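Local atomic coordinates of exodeoxyribonuclease 10 (Escherichia coli, PDB entry 4FZY), a protein that degrades single-stranded and double-stranded DNA from the 3' end as a magnesium-dependent exonuclease, with higher affinity for single-stranded ends. Residues B[48-53]-B[132-137]; B[17-22]-B[33-38]; B[5-10]-B[82-87]. All coordinates share one frame; numbering follows the deposited sequence.

Interaction 1: residues B[48-53]-B[132-137]. With nucleotides of chain A.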
loop_
_atom_site.group_PDB
_atom_site.type_symbol
_atom_site.label_atom_id
_atom_site.label_comp_id
_atom_site.label_asym_id
_atom_site.label_seq_id
_atom_site.Cartn_x
_atom_site.Cartn_y
_atom_site.Cartn_z
ATOM N N MET B 48 0.713 23.604 -17.714
ATOM C CA MET B 48 0.843 25.065 -17.846
ATOM C C MET B 48 0.131 25.834 -16.732
ATOM O O MET B 48 0.575 26.903 -16.314
ATOM C CB MET B 48 0.351 25.547 -19.216
ATOM C CG MET B 48 0.889 26.923 -19.622
ATOM S SD MET B 48 0.404 27.433 -21.313
ATOM C CE MET B 48 1.295 26.259 -22.337
ATOM N N ALA B 49 -0.991 25.303 -16.268
ATOM C CA ALA B 49 -1.691 25.900 -15.137
ATOM C C ALA B 49 -0.845 25.886 -13.850
ATOM O O ALA B 49 -1.061 26.691 -12.945
ATOM C CB ALA B 49 -3.032 25.195 -14.910
ATOM N N ILE B 50 0.124 24.987 -13.786
ATOM C CA ILE B 50 0.974 24.878 -12.616
ATOM C C ILE B 50 2.174 25.811 -12.737
ATOM O O ILE B 50 2.283 26.789 -11.994
ATOM C CB ILE B 50 1.428 23.407 -12.378
ATOM C CG1 ILE B 50 0.208 22.524 -12.094
ATOM C CG2 ILE B 50 2.416 23.317 -11.207
ATOM C CD1 ILE B 50 0.437 21.095 -12.398
ATOM N N HIS B 51 3.037 25.560 -13.715
ATOM C CA HIS B 51 4.304 26.277 -13.782
ATOM C C HIS B 51 4.162 27.619 -14.444
ATOM O O HIS B 51 4.966 28.510 -14.207
ATOM C CB HIS B 51 5.389 25.459 -14.469
ATOM C CG HIS B 51 4.998 24.945 -15.818
ATOM N ND1 HIS B 51 4.812 25.774 -16.903
ATOM C CD2 HIS B 51 4.856 23.681 -16.281
ATOM C CE1 HIS B 51 4.527 25.043 -17.967
ATOM N NE2 HIS B 51 4.581 23.770 -17.623
ATOM N N ARG B 52 3.139 27.775 -15.272
ATOM C CA ARG B 52 2.828 29.091 -15.844
ATOM C C ARG B 52 3.773 29.482 -16.997
ATOM O O ARG B 52 3.978 30.673 -17.260
ATOM C CB ARG B 52 2.904 30.156 -14.747
ATOM C CG ARG B 52 1.717 31.092 -14.687
ATOM C CD ARG B 52 0.779 30.753 -13.530
ATOM N NE ARG B 52 -0.344 29.931 -13.972
ATOM C CZ ARG B 52 -1.568 29.986 -13.448
ATOM N NH1 ARG B 52 -1.835 30.834 -12.459
ATOM N NH2 ARG B 52 -2.518 29.166 -13.886
ATOM N N ILE B 53 4.412 28.488 -17.617
ATOM C CA ILE B 53 5.358 28.747 -18.707
ATOM C C ILE B 53 4.723 28.454 -20.064
ATOM O O ILE B 53 4.281 27.338 -20.318
ATOM C CB ILE B 53 6.640 27.912 -18.563
ATOM C CG1 ILE B 53 7.279 28.143 -17.197
ATOM C CG2 ILE B 53 7.632 28.258 -19.648
ATOM C CD1 ILE B 53 8.252 27.008 -16.774
ATOM N N HIS B 132 7.881 32.184 -8.650
ATOM C CA HIS B 132 6.799 31.731 -7.794
ATOM C C HIS B 132 6.881 30.221 -7.611
ATOM O O HIS B 132 7.793 29.570 -8.138
ATOM C CB HIS B 132 5.440 32.125 -8.397
ATOM C CG HIS B 132 5.267 31.700 -9.822
ATOM N ND1 HIS B 132 4.958 30.404 -10.178
ATOM C CD2 HIS B 132 5.422 32.383 -10.982
ATOM C CE1 HIS B 132 4.896 30.317 -11.496
ATOM N NE2 HIS B 132 5.175 31.504 -12.007
ATOM N N HIS B 133 5.964 29.678 -6.815
ATOM C CA HIS B 133 5.868 28.243 -6.624
ATOM C C HIS B 133 5.792 27.522 -7.981
ATOM O O HIS B 133 5.046 27.930 -8.876
ATOM C CB HIS B 133 4.635 27.917 -5.780
ATOM C CG HIS B 133 4.527 26.479 -5.389
ATOM N ND1 HIS B 133 5.630 25.692 -5.124
ATOM C CD2 HIS B 133 3.444 25.720 -5.089
ATOM C CE1 HIS B 133 5.228 24.491 -4.741
ATOM N NE2 HIS B 133 3.906 24.478 -4.721
ATOM N N HIS B 134 6.545 26.433 -8.107
ATOM C CA HIS B 134 6.565 25.640 -9.328
ATOM C C HIS B 134 7.303 26.383 -10.433
ATOM O O HIS B 134 7.013 26.208 -11.610
ATOM C CB HIS B 134 5.143 25.265 -9.781
ATOM C CG HIS B 134 4.551 24.116 -9.020
ATOM N ND1 HIS B 134 3.523 24.272 -8.110
ATOM C CD2 HIS B 134 4.877 22.800 -8.994
ATOM C CE1 HIS B 134 3.225 23.096 -7.580
ATOM N NE2 HIS B 134 4.043 22.189 -8.087
ATOM N N ARG B 135 8.353 27.100 -10.046
ATOM C CA ARG B 135 9.363 27.564 -10.998
ATOM C C ARG B 135 10.751 26.966 -10.689
ATOM O O ARG B 135 11.624 27.663 -10.195
ATOM C CB ARG B 135 9.456 29.081 -10.924
ATOM C CG ARG B 135 8.824 29.843 -12.104
ATOM C CD ARG B 135 8.623 28.992 -13.343
ATOM N NE ARG B 135 9.604 29.339 -14.377
ATOM C CZ ARG B 135 9.784 30.570 -14.861
ATOM N NH1 ARG B 135 9.030 31.569 -14.433
ATOM N NH2 ARG B 135 10.753 30.805 -15.735
ATOM N N ALA B 136 10.973 25.703 -11.031
ATOM C CA ALA B 136 12.303 25.084 -10.875
ATOM C C ALA B 136 13.209 25.779 -9.848
ATOM O O ALA B 136 13.373 25.298 -8.727
ATOM C CB ALA B 136 12.987 24.991 -12.203
ATOM N N LEU B 137 13.771 26.923 -10.221
ATOM C CA LEU B 137 14.669 27.639 -9.323
ATOM C C LEU B 137 14.018 28.007 -7.989
ATOM O O LEU B 137 14.582 27.753 -6.932
ATOM C CB LEU B 137 15.256 28.878 -9.988
ATOM C CG LEU B 137 16.420 29.549 -9.239
ATOM C CD1 LEU B 137 17.527 28.525 -8.891
ATOM C CD2 LEU B 137 17.005 30.715 -10.068
ATOM P P DG A 12 6.790 19.457 -9.259
ATOM O OP1 DG A 12 7.983 20.327 -9.171
ATOM O OP2 DG A 12 5.671 19.666 -8.316
ATOM O "O5'" DG A 12 6.204 19.527 -10.759
ATOM C "C5'" DG A 12 6.807 18.806 -11.805
ATOM C "C4'" DG A 12 6.111 19.092 -13.123
ATOM O "O4'" DG A 12 5.136 18.051 -13.367
ATOM C "C3'" DG A 12 5.326 20.396 -13.208
ATOM O "O3'" DG A 12 6.147 21.455 -13.700
ATOM C "C2'" DG A 12 4.256 20.064 -14.234
ATOM C "C1'" DG A 12 3.967 18.611 -13.917
ATOM N N9 DG A 12 2.907 18.439 -12.943
ATOM C C8 DG A 12 2.988 18.642 -11.589
ATOM N N7 DG A 12 1.880 18.361 -10.963
ATOM C C5 DG A 12 1.015 17.943 -11.963
ATOM C C6 DG A 12 -0.336 17.526 -11.885
ATOM O O6 DG A 12 -1.045 17.428 -10.873
ATOM N N1 DG A 12 -0.856 17.190 -13.136
ATOM C C2 DG A 12 -0.139 17.251 -14.304
ATOM N N2 DG A 12 -0.774 16.854 -15.403
ATOM N N3 DG A 12 1.116 17.679 -14.399
ATOM C C4 DG A 12 1.627 17.997 -13.190
#

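Interaction 2: residues B[17-22]-B[33-38]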
loop_
_atom_site.group_PDB
_atom_site.type_symbol
_atom_site.label_atom_id
_atom_site.label_comp_id
_atom_site.label_asym_id
_atom_site.label_seq_id
_atom_site.Cartn_x
_atom_site.Cartn_y
_atom_site.Cartn_z
ATOM N N VAL B 17 10.530 21.976 -19.793
ATOM C CA VAL B 17 10.446 23.393 -20.113
ATOM C C VAL B 17 11.323 24.245 -19.215
ATOM O O VAL B 17 11.555 25.410 -19.510
ATOM C CB VAL B 17 8.992 23.917 -20.039
ATOM C CG1 VAL B 17 8.137 23.224 -21.059
ATOM C CG2 VAL B 17 8.420 23.723 -18.661
ATOM N N GLU B 18 11.782 23.685 -18.098
ATOM C CA GLU B 18 12.681 24.421 -17.217
ATOM C C GLU B 18 13.500 23.472 -16.396
ATOM O O GLU B 18 13.048 22.383 -16.070
ATOM C CB GLU B 18 11.902 25.356 -16.291
ATOM C CG GLU B 18 12.725 26.536 -15.783
ATOM C CD GLU B 18 11.943 27.446 -14.845
ATOM O OE1 GLU B 18 11.009 26.964 -14.167
ATOM O OE2 GLU B 18 12.304 28.640 -14.746
ATOM N N ILE B 19 14.711 23.889 -16.054
ATOM C CA ILE B 19 15.536 23.143 -15.115
ATOM C C ILE B 19 16.343 24.113 -14.286
ATOM O O ILE B 19 16.608 25.245 -14.714
ATOM C CB ILE B 19 16.482 22.165 -15.845
ATOM C CG1 ILE B 19 17.186 21.238 -14.844
ATOM C CG2 ILE B 19 17.496 22.933 -16.687
ATOM C CD1 ILE B 19 17.951 20.085 -15.483
ATOM N N ALA B 20 16.683 23.697 -13.069
ATOM C CA ALA B 20 17.422 24.556 -12.148
ATOM C C ALA B 20 18.020 23.738 -11.029
ATOM O O ALA B 20 17.497 22.683 -10.676
ATOM C CB ALA B 20 16.514 25.635 -11.581
ATOM N N SER B 21 19.083 24.267 -10.431
ATOM C CA SER B 21 19.689 23.647 -9.280
ATOM C C SER B 21 20.274 24.689 -8.338
ATOM O O SER B 21 20.436 25.849 -8.705
ATOM C CB SER B 21 20.766 22.647 -9.712
ATOM O OG SER B 21 21.875 23.325 -10.264
ATOM N N VAL B 22 20.505 24.275 -7.092
ATOM C CA VAL B 22 21.378 24.995 -6.176
ATOM C C VAL B 22 22.276 23.989 -5.484
ATOM O O VAL B 22 22.011 22.793 -5.494
ATOM C CB VAL B 22 20.581 25.802 -5.100
ATOM C CG1 VAL B 22 19.877 26.967 -5.725
ATOM C CG2 VAL B 22 19.578 24.910 -4.375
ATOM N N MET B 33 21.788 27.704 -10.441
ATOM C CA MET B 33 21.624 27.726 -11.893
ATOM C C MET B 33 20.178 27.472 -12.284
ATOM O O MET B 33 19.503 26.646 -11.667
ATOM C CB MET B 33 22.490 26.660 -12.556
ATOM C CG MET B 33 23.886 26.508 -11.996
ATOM S SD MET B 33 24.752 25.248 -12.959
ATOM C CE MET B 33 24.473 23.788 -11.953
ATOM N N SER B 34 19.757 28.062 -13.400
ATOM C CA SER B 34 18.495 27.669 -14.038
ATOM C C SER B 34 18.481 27.977 -15.527
ATOM O O SER B 34 19.009 28.993 -15.960
ATOM C CB SER B 34 17.309 28.363 -13.362
ATOM O OG SER B 34 17.351 29.764 -13.576
ATOM N N HIS B 35 17.765 27.150 -16.280
ATOM C CA HIS B 35 17.559 27.370 -17.702
ATOM C C HIS B 35 16.106 27.097 -18.076
ATOM O O HIS B 35 15.526 26.087 -17.669
ATOM C CB HIS B 35 18.474 26.450 -18.507
ATOM C CG HIS B 35 19.929 26.674 -18.248
ATOM N ND1 HIS B 35 20.639 25.954 -17.310
ATOM C CD2 HIS B 35 20.793 27.585 -18.757
ATOM C CE1 HIS B 35 21.878 26.415 -17.250
ATOM N NE2 HIS B 35 21.995 27.408 -18.114
ATOM N N LEU B 36 15.522 27.991 -18.860
ATOM C CA LEU B 36 14.337 27.653 -19.626
ATOM C C LEU B 36 14.739 26.806 -20.813
ATOM O O LEU B 36 15.816 27.005 -21.374
ATOM C CB LEU B 36 13.629 28.914 -20.101
ATOM C CG LEU B 36 12.831 29.691 -19.061
ATOM C CD1 LEU B 36 12.475 31.068 -19.620
ATOM C CD2 LEU B 36 11.562 28.895 -18.680
ATOM N N VAL B 37 13.920 25.810 -21.134
ATOM C CA VAL B 37 14.279 24.779 -22.107
ATOM C C VAL B 37 13.121 24.597 -23.077
ATOM O O VAL B 37 11.959 24.683 -22.685
ATOM C CB VAL B 37 14.544 23.426 -21.411
ATOM C CG1 VAL B 37 14.810 22.325 -22.432
ATOM C CG2 VAL B 37 15.709 23.555 -20.419
ATOM N N ARG B 38 13.445 24.361 -24.344
ATOM C CA ARG B 38 12.443 24.039 -25.346
ATOM C C ARG B 38 12.135 22.552 -25.249
ATOM O O ARG B 38 13.037 21.719 -25.365
ATOM C CB ARG B 38 12.963 24.405 -26.748
ATOM C CG ARG B 38 12.149 23.853 -27.924
ATOM C CD ARG B 38 11.541 24.979 -28.750
ATOM N NE ARG B 38 10.560 24.481 -29.714
ATOM C CZ ARG B 38 10.744 24.462 -31.032
ATOM N NH1 ARG B 38 11.861 24.948 -31.560
ATOM N NH2 ARG B 38 9.795 23.979 -31.823
#

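Interaction 3: residues B[5-10]-B[82-87]. With NA (sodium ion), chain F; NA (sodium ion), chain E; nucleotides of chain A.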
loop_
_atom_site.group_PDB
_atom_site.type_symbol
_atom_site.label_atom_id
_atom_site.label_comp_id
_atom_site.label_asym_id
_atom_site.label_seq_id
_atom_site.Cartn_x
_atom_site.Cartn_y
_atom_site.Cartn_z
ATOM N N ILE B 5 18.135 19.379 -7.399
ATOM C CA ILE B 5 17.722 19.451 -8.790
ATOM C C ILE B 5 16.203 19.562 -8.861
ATOM O O ILE B 5 15.500 18.833 -8.182
ATOM C CB ILE B 5 18.175 18.186 -9.570
ATOM C CG1 ILE B 5 19.598 18.360 -10.073
ATOM C CG2 ILE B 5 17.328 17.990 -10.814
ATOM C CD1 ILE B 5 19.666 18.741 -11.572
ATOM N N ASP B 6 15.703 20.453 -9.711
ATOM C CA ASP B 6 14.268 20.535 -9.952
ATOM C C ASP B 6 13.946 20.899 -11.393
ATOM O O ASP B 6 14.715 21.610 -12.042
ATOM C CB ASP B 6 13.608 21.532 -9.000
ATOM C CG ASP B 6 12.087 21.466 -9.047
ATOM O OD1 ASP B 6 11.534 20.345 -9.074
ATOM O OD2 ASP B 6 11.434 22.540 -9.061
ATOM N N THR B 7 12.754 20.502 -11.838
ATOM C CA THR B 7 12.429 20.434 -13.246
ATOM C C THR B 7 10.932 20.777 -13.493
ATOM O O THR B 7 10.055 20.282 -12.792
ATOM C CB THR B 7 12.827 19.037 -13.807
ATOM O OG1 THR B 7 12.915 19.081 -15.232
ATOM C CG2 THR B 7 11.838 17.978 -13.400
ATOM N N GLU B 8 10.662 21.763 -14.345
ATOM C CA GLU B 8 9.278 22.004 -14.805
ATOM C C GLU B 8 9.044 21.324 -16.174
ATOM O O GLU B 8 9.909 21.356 -17.036
ATOM C CB GLU B 8 8.950 23.513 -14.883
ATOM C CG GLU B 8 9.181 24.347 -13.587
ATOM C CD GLU B 8 8.641 23.685 -12.296
ATOM O OE1 GLU B 8 7.611 22.979 -12.349
ATOM O OE2 GLU B 8 9.225 23.921 -11.210
ATOM N N THR B 9 7.889 20.682 -16.339
ATOM C CA THR B 9 7.650 19.799 -17.471
ATOM C C THR B 9 6.346 20.131 -18.217
ATOM O O THR B 9 5.598 21.022 -17.819
ATOM C CB THR B 9 7.549 18.330 -17.021
ATOM O OG1 THR B 9 6.278 18.109 -16.396
ATOM C CG2 THR B 9 8.670 17.949 -16.042
ATOM N N CYS B 10 6.052 19.328 -19.241
ATOM C CA CYS B 10 4.848 19.438 -20.066
ATOM C C CYS B 10 3.676 18.587 -19.535
ATOM O O CYS B 10 2.548 18.677 -20.039
ATOM C CB CYS B 10 5.148 18.969 -21.491
ATOM S SG CYS B 10 6.495 19.814 -22.355
ATOM N N ALA B 82 12.401 12.247 -6.242
ATOM C CA ALA B 82 13.475 12.195 -7.224
ATOM C C ALA B 82 13.155 11.217 -8.330
ATOM O O ALA B 82 13.588 11.385 -9.462
ATOM C CB ALA B 82 14.755 11.812 -6.547
ATOM N N SER B 83 12.428 10.167 -7.978
ATOM C CA SER B 83 11.743 9.319 -8.944
ATOM C C SER B 83 11.284 10.068 -10.210
ATOM O O SER B 83 11.404 9.557 -11.328
ATOM C CB SER B 83 10.526 8.702 -8.275
ATOM O OG SER B 83 10.580 7.307 -8.362
ATOM N N PHE B 84 10.621 11.199 -10.017
ATOM C CA PHE B 84 10.022 11.911 -11.124
ATOM C C PHE B 84 11.102 12.560 -11.985
ATOM O O PHE B 84 11.211 12.259 -13.174
ATOM C CB PHE B 84 9.025 12.958 -10.617
ATOM C CG PHE B 84 8.380 13.767 -11.712
ATOM C CD1 PHE B 84 7.227 13.318 -12.349
ATOM C CD2 PHE B 84 8.923 14.972 -12.103
ATOM C CE1 PHE B 84 6.650 14.053 -13.359
ATOM C CE2 PHE B 84 8.332 15.729 -13.085
ATOM C CZ PHE B 84 7.188 15.281 -13.707
ATOM N N ASP B 85 11.909 13.424 -11.365
ATOM C CA ASP B 85 12.974 14.155 -12.053
ATOM C C ASP B 85 13.926 13.192 -12.751
ATOM O O ASP B 85 14.241 13.352 -13.934
ATOM C CB ASP B 85 13.751 15.026 -11.061
ATOM C CG ASP B 85 12.854 16.009 -10.306
ATOM O OD1 ASP B 85 12.190 15.594 -9.345
ATOM O OD2 ASP B 85 12.830 17.202 -10.660
ATOM N N ARG B 86 14.312 12.145 -12.030
ATOM C CA ARG B 86 15.153 11.082 -12.564
ATOM C C ARG B 86 14.573 10.452 -13.831
ATOM O O ARG B 86 15.312 9.998 -14.699
ATOM C CB ARG B 86 15.359 10.009 -11.500
ATOM C CG ARG B 86 16.444 9.005 -11.825
ATOM C CD ARG B 86 16.694 8.047 -10.648
ATOM N NE ARG B 86 18.022 7.428 -10.725
ATOM C CZ ARG B 86 18.252 6.170 -11.107
ATOM N NH1 ARG B 86 17.242 5.360 -11.427
ATOM N NH2 ARG B 86 19.500 5.720 -11.171
ATOM N N ARG B 87 13.250 10.407 -13.928
ATOM C CA ARG B 87 12.608 9.739 -15.047
ATOM C C ARG B 87 12.513 10.628 -16.280
ATOM O O ARG B 87 12.593 10.145 -17.413
ATOM C CB ARG B 87 11.222 9.255 -14.653
ATOM C CG ARG B 87 10.744 8.066 -15.466
ATOM C CD ARG B 87 9.448 7.497 -14.910
ATOM N NE ARG B 87 8.354 8.448 -15.069
ATOM C CZ ARG B 87 7.688 9.001 -14.062
ATOM N NH1 ARG B 87 7.942 8.634 -12.806
ATOM N NH2 ARG B 87 6.733 9.886 -14.318
HETATM NA NA NA F . 8.826 22.383 -9.107
HETATM NA NA NA E . 9.900 18.845 -9.065
ATOM P P DG A 12 6.790 19.457 -9.259
ATOM O OP1 DG A 12 7.983 20.327 -9.171
ATOM O OP2 DG A 12 5.671 19.666 -8.316
ATOM O "O5'" DG A 12 6.204 19.527 -10.759
ATOM C "C5'" DG A 12 6.807 18.806 -11.805
ATOM C "C4'" DG A 12 6.111 19.092 -13.123
ATOM O "O4'" DG A 12 5.136 18.051 -13.367
ATOM C "C3'" DG A 12 5.326 20.396 -13.208
ATOM O "O3'" DG A 12 6.147 21.455 -13.700
ATOM C "C2'" DG A 12 4.256 20.064 -14.234
ATOM C "C1'" DG A 12 3.967 18.611 -13.917
ATOM N N9 DG A 12 2.907 18.439 -12.943
ATOM C C8 DG A 12 2.988 18.642 -11.589
ATOM N N7 DG A 12 1.880 18.361 -10.963
ATOM C C5 DG A 12 1.015 17.943 -11.963
ATOM C C6 DG A 12 -0.336 17.526 -11.885
ATOM O O6 DG A 12 -1.045 17.428 -10.873
ATOM N N1 DG A 12 -0.856 17.190 -13.136
ATOM C C2 DG A 12 -0.139 17.251 -14.304
ATOM N N2 DG A 12 -0.774 16.854 -15.403
ATOM N N3 DG A 12 1.116 17.679 -14.399
ATOM C C4 DG A 12 1.627 17.997 -13.190
ATOM P P DA A 11 4.525 17.191 -4.835
ATOM O OP1 DA A 11 5.344 18.160 -4.058
ATOM O OP2 DA A 11 3.076 17.464 -5.087
ATOM O "O5'" DA A 11 5.254 16.897 -6.223
ATOM C "C5'" DA A 11 6.559 16.352 -6.289
ATOM C "C4'" DA A 11 6.874 15.986 -7.732
ATOM O "O4'" DA A 11 6.211 14.730 -8.016
ATOM C "C3'" DA A 11 6.336 16.949 -8.786
ATOM O "O3'" DA A 11 7.281 17.952 -9.088
ATOM C "C2'" DA A 11 6.104 16.034 -9.976
ATOM C "C1'" DA A 11 5.601 14.778 -9.284
ATOM N N9 DA A 11 4.161 14.759 -9.100
ATOM C C8 DA A 11 3.378 15.730 -8.525
ATOM N N7 DA A 11 2.104 15.426 -8.520
ATOM C C5 DA A 11 2.036 14.208 -9.178
ATOM C C6 DA A 11 0.956 13.366 -9.515
ATOM N N6 DA A 11 -0.324 13.638 -9.224
ATOM N N1 DA A 11 1.248 12.213 -10.147
ATOM C C2 DA A 11 2.534 11.937 -10.437
ATOM N N3 DA A 11 3.635 12.634 -10.151
ATOM C C4 DA A 11 3.305 13.768 -9.519
HETATM O O HOH W 1 10.967 17.087 -7.869
HETATM O O HOH W 2 9.327 19.219 -6.952
HETATM O O HOH W 3 10.282 17.912 -11.057
#

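Interaction 1: residues B[48-53]-B[132-137]
Ile50 and His134 meet beside DG12 of chain A in the active site of this DEDDh-family exonuclease, where the end of helix 45-51 faces the type II beta turn running from His132 to Arg135. Two isoleucines pack on flat polar groups. CG2 of Ile50 lies over one face of the His134 imidazole as a CH-pi contact, although its very short distances in the model are doubtful; CE1 of His133 covers the opposite face. From the same isoleucine CD1 reaches the guanine of DG12. Farther along, CG1 of Ile53 lies over one face of the Arg135 guanidinium, and Ile53 CD1 is 3.6 Å from Arg135 NE, the atom salt-bridged to Glu18.

Polar contacts hold the ring edges. His134 NE2 gives a weak bond to OP2 of DG12 (3.0 Å, 128°), consistent with the histidine of the DEDDh motif. ND1 of His51 accepts the backbone N-H of Ile53 almost in the ring plane at 2.8 Å, with CD2, across the ring, near DG12 O3'. With CG between its backbone N and carbonyl carbon (chi1 52°), His132 folds over its turn and donates from ND1 to His133 O. That bond is likely to limit the ring's rotation, and the edge atom CE1 of His132 ends 3.3 Å from His51 O.

Interaction 2: residues B[17-22]-B[33-38]
The beta hairpin of strands 16-25 and 28-36 pairs Ile19 with His35 and Ser21 with Met33 as antiparallel hydrogen-bonded pairs, while Ala20 with Ser34, between these, and Glu18 with Leu36, beyond Ile19, are non-hydrogen-bonded pairs. The short segments run almost exactly antiparallel, at 178°. Both bonds of the Ile19-His35 pair are short: Ile19 N donates to His35 O at 2.8 Å, and His35 N to Ile19 O at 2.7 Å. Beyond Leu36 the pattern distorts, for Val37 N still reaches Val17 O at 2.9 Å but sits well above its carbonyl plane. Here Val17 and Glu18 both face Glu8 of strand 2-9, a classic beta bulge in strand 16-25.

The two faces carry different neighbours. On one, Ala20 and Ser34 sit close, CB to CB 3.4 Å, under Leu137 of helix 137-154. Next to them the extended Glu18 chain, with CG opposite its backbone N (chi1 -156°), passes Leu36, CG to CD2 3.9 Å, and carries its carboxylate to the salt bridge with Arg135. On the other face, CG2 of Ile19 touches Val37 CG2 at 4.2 Å and lies at the edge of the His35 ring, whose ND1 is hydrogen-bonded to Tyr71. Such an antiparallel hairpin, laid against the first strand of a mixed sheet of order 3-2-1-4-5, is typical of the RNase H-like fold.

Interaction 3: residues B[5-10]-B[82-87]
Strand 5-9 and helix 82-87 approach to 8.7 Å between axes at 68°, with Thr7 and Asp85 opposite each other at the heart of an RNase H-like, two-metal exonuclease site. The Thr7 methyl CG2 lies against Asp85 OD2. The other carboxylate oxygen, OD1, accepts a hydrogen bond from a water bound to the sodium ion of chain E, consistent with a second-shell role for Asp85 at that ion.

Asp6 straddles both ions. Its OD1 binds the sodium of chain E at 2.2 Å, while its OD2 binds the sodium of chain F at 2.6 Å. Glu8 OE2 also holds the latter, at 2.6 Å, and Asp139 joins it there; OP1 of DG12 of chain A bridges the two ions. Sodium probably stands here where magnesium acts.

Phe84 wedges its ring between strand and DNA. With CG opposite the backbone N (chi1 179°), the ring reaches back to the strand, its edge atom CE2 3.7 Å from Thr9 CG2. C2' of the DA11 sugar of chain A lies over the centre of one face, 3.5 Å above the ring plane of Phe84. Replaced by an alanine, Phe84 would probably leave the DA11 sugar without its flat support and open a gap beside the Thr9 methyl.

The end of the DNA is gripped from the strand by two bonds. DG12 O3' donates to Glu8 OE1 at 2.5 Å, and the same oxygen accepts Thr9 N at 3.3 Å and 159°.

How the interactions relate
Interactions 2 and 3 are buried and share the central sheet, since strands 2-9 and 16-25 are neighbours in it; interaction 1 is only partly buried and is built from a helix end and a loop. Their chemistry follows their place: regular backbone bonding in interaction 2, metal binding and nucleotide contacts in interaction 3, ring and side-chain packing plus a weak phosphate bond in interaction 1. Glu8 and Glu18 tie them together. Glu18 links interaction 2 to interaction 1 through Arg135, Glu8 OE2 probably bonds Ala136 N, and backbone hydrogen bonds join Glu8 to Val17 and Glu18. Interactions 1 and 3 hold DG12 from different elements.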